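Local atomic coordinates of fructose-bisphosphate aldolase (Plasmodium falciparum, PDB entry 4TR9), a protein that belongs to the class I fructose-bisphosphate aldolase family and folds as a TIM barrel of alternating beta strands and alpha helices. Residues A[273-278]-A[302-307]. Numbering follows the deposited sequence.
Sequences PGVVFL and WALTFS
V275 pairs with A303 and T305, and F277 with T305 and S307, each using both its own N-H and its own C=O, as parallel pairing requires. V275 N reaches A303 O at 2.7 Å, and V275 O takes a weak hydrogen bond from T305 N at 3.0 Å. F277 N gives to T305 O at 3.1 Å, whereas F277 O receives S307 N at 2.7 Å. One further hydrogen bond, A303 N to P273 O, precedes these at the start of the pair; proline, with no N-H, still serves as acceptor. G274 brings its CA within 3.2 Å of A303 O, a closeness suited to a residue without a side chain.

The strands are the seventh and eighth of the TIM barrel, joined through helix 284-295 as a beta-alpha-beta unit. Apolar side chains fill the side facing the helices: L304 CD2 lies 3.6 Å from V275 CB, the two side chains pointing the same way. With CG anti to its carbonyl carbon (chi1 -69°), F277 sets its ring edge against L304 CB, while V275 CG1 sits over one ring face; I294 and L291 of the helix pack against F277 too.

On the barrel's inner side, both residues being branched, V276 CG1 lies 3.6 Å from T305 CG2. T305 OG1 hydrogen-bonds to K34 O, and small S307 fits its CB against V276 CB, its OG in a weak hydrogen bond to NZ of K237, a residue of the pocket of the bound N'-[(E)-(2,4-dichlorophenyl)methylidene]-3,4-dihydroxybenzohydrazide.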
loop_
_atom_site.group_PDB
_atom_site.type_symbol
_atom_site.label_atom_id
_atom_site.label_comp_id
_atom_site.label_asym_id
_atom_site.label_seq_id
_atom_site.Cartn_x
_atom_site.Cartn_y
_atom_site.Cartn_z
ATOM N N PRO A 273 -12.132 17.012 -14.955
ATOM C CA PRO A 273 -12.765 18.176 -15.585
ATOM C C PRO A 273 -13.501 19.071 -14.593
ATOM O O PRO A 273 -13.624 20.272 -14.834
ATOM C CB PRO A 273 -13.747 17.543 -16.578
ATOM C CG PRO A 273 -14.028 16.196 -16.022
ATOM C CD PRO A 273 -12.748 15.747 -15.388
ATOM N N GLY A 274 -13.979 18.500 -13.492
ATOM C CA GLY A 274 -14.700 19.281 -12.506
ATOM C C GLY A 274 -14.999 18.562 -11.205
ATOM O O GLY A 274 -14.769 17.360 -11.068
ATOM N N VAL A 275 -15.516 19.318 -10.242
ATOM C CA VAL A 275 -15.895 18.785 -8.941
ATOM C C VAL A 275 -17.294 19.264 -8.565
ATOM O O VAL A 275 -17.556 20.465 -8.521
ATOM C CB VAL A 275 -14.894 19.203 -7.847
ATOM C CG1 VAL A 275 -15.466 18.944 -6.466
ATOM C CG2 VAL A 275 -13.568 18.480 -8.033
ATOM N N VAL A 276 -18.191 18.319 -8.302
ATOM C CA VAL A 276 -19.574 18.649 -7.978
ATOM C C VAL A 276 -19.864 18.462 -6.488
ATOM O O VAL A 276 -20.035 17.340 -6.012
ATOM C CB VAL A 276 -20.558 17.798 -8.811
ATOM C CG1 VAL A 276 -20.749 18.410 -10.187
ATOM C CG2 VAL A 276 -20.064 16.362 -8.933
ATOM N N PHE A 277 -19.919 19.568 -5.754
ATOM C CA PHE A 277 -20.128 19.516 -4.309
ATOM C C PHE A 277 -21.527 19.038 -3.932
ATOM O O PHE A 277 -22.483 19.215 -4.687
ATOM C CB PHE A 277 -19.874 20.889 -3.684
ATOM C CG PHE A 277 -18.438 21.316 -3.723
ATOM C CD1 PHE A 277 -17.517 20.767 -2.848
ATOM C CD2 PHE A 277 -18.009 22.270 -4.629
ATOM C CE1 PHE A 277 -16.192 21.157 -2.879
ATOM C CE2 PHE A 277 -16.686 22.666 -4.665
ATOM C CZ PHE A 277 -15.777 22.107 -3.789
ATOM N N LEU A 278 -21.633 18.429 -2.755
ATOM C CA LEU A 278 -22.920 18.014 -2.218
ATOM C C LEU A 278 -23.353 18.972 -1.113
ATOM O O LEU A 278 -22.528 19.436 -0.326
ATOM C CB LEU A 278 -22.853 16.574 -1.700
ATOM C CG LEU A 278 -21.783 16.215 -0.664
ATOM C CD1 LEU A 278 -22.316 16.350 0.757
ATOM C CD2 LEU A 278 -21.250 14.811 -0.910
ATOM N N TRP A 302 -10.101 23.199 -12.174
ATOM C CA TRP A 302 -11.294 22.427 -12.498
ATOM C C TRP A 302 -12.546 23.248 -12.211
ATOM O O TRP A 302 -12.494 24.231 -11.475
ATOM C CB TRP A 302 -11.340 21.118 -11.706
ATOM C CG TRP A 302 -10.130 20.851 -10.858
ATOM C CD1 TRP A 302 -9.172 19.902 -11.075
ATOM C CD2 TRP A 302 -9.756 21.531 -9.654
ATOM N NE1 TRP A 302 -8.223 19.953 -10.083
ATOM C CE2 TRP A 302 -8.558 20.947 -9.199
ATOM C CE3 TRP A 302 -10.313 22.584 -8.921
ATOM C CZ2 TRP A 302 -7.909 21.376 -8.044
ATOM C CZ3 TRP A 302 -9.669 23.008 -7.775
ATOM C CH2 TRP A 302 -8.480 22.404 -7.347
ATOM N N ALA A 303 -13.667 22.838 -12.792
ATOM C CA ALA A 303 -14.940 23.497 -12.523
ATOM C C ALA A 303 -15.479 23.068 -11.162
ATOM O O ALA A 303 -15.740 21.888 -10.931
ATOM C CB ALA A 303 -15.945 23.186 -13.620
ATOM N N LEU A 304 -15.635 24.029 -10.260
ATOM C CA LEU A 304 -16.157 23.741 -8.929
ATOM C C LEU A 304 -17.626 24.132 -8.835
ATOM O O LEU A 304 -17.964 25.225 -8.375
ATOM C CB LEU A 304 -15.339 24.466 -7.858
ATOM C CG LEU A 304 -13.853 24.102 -7.824
ATOM C CD1 LEU A 304 -13.168 24.716 -6.619
ATOM C CD2 LEU A 304 -13.674 22.597 -7.825
ATOM N N THR A 305 -18.495 23.230 -9.280
ATOM C CA THR A 305 -19.929 23.484 -9.282
ATOM C C THR A 305 -20.639 22.639 -8.225
ATOM O O THR A 305 -20.051 22.295 -7.200
ATOM C CB THR A 305 -20.543 23.214 -10.670
ATOM O OG1 THR A 305 -21.972 23.277 -10.588
ATOM C CG2 THR A 305 -20.122 21.848 -11.190
ATOM N N PHE A 306 -21.900 22.304 -8.479
ATOM C CA PHE A 306 -22.730 21.657 -7.470
ATOM C C PHE A 306 -23.450 20.410 -7.974
ATOM O O PHE A 306 -23.761 20.288 -9.159
ATOM C CB PHE A 306 -23.763 22.652 -6.932
ATOM C CG PHE A 306 -24.690 23.198 -7.986
ATOM C CD1 PHE A 306 -25.914 22.595 -8.232
ATOM C CD2 PHE A 306 -24.338 24.313 -8.729
ATOM C CE1 PHE A 306 -26.767 23.094 -9.202
ATOM C CE2 PHE A 306 -25.186 24.816 -9.700
ATOM C CZ PHE A 306 -26.403 24.207 -9.935
ATOM N N SER A 307 -23.707 19.485 -7.054
ATOM C CA SER A 307 -24.585 18.349 -7.308
ATOM C C SER A 307 -25.624 18.296 -6.198
ATOM O O SER A 307 -25.715 17.316 -5.458
ATOM C CB SER A 307 -23.798 17.040 -7.376
ATOM O OG SER A 307 -24.660 15.938 -7.606
#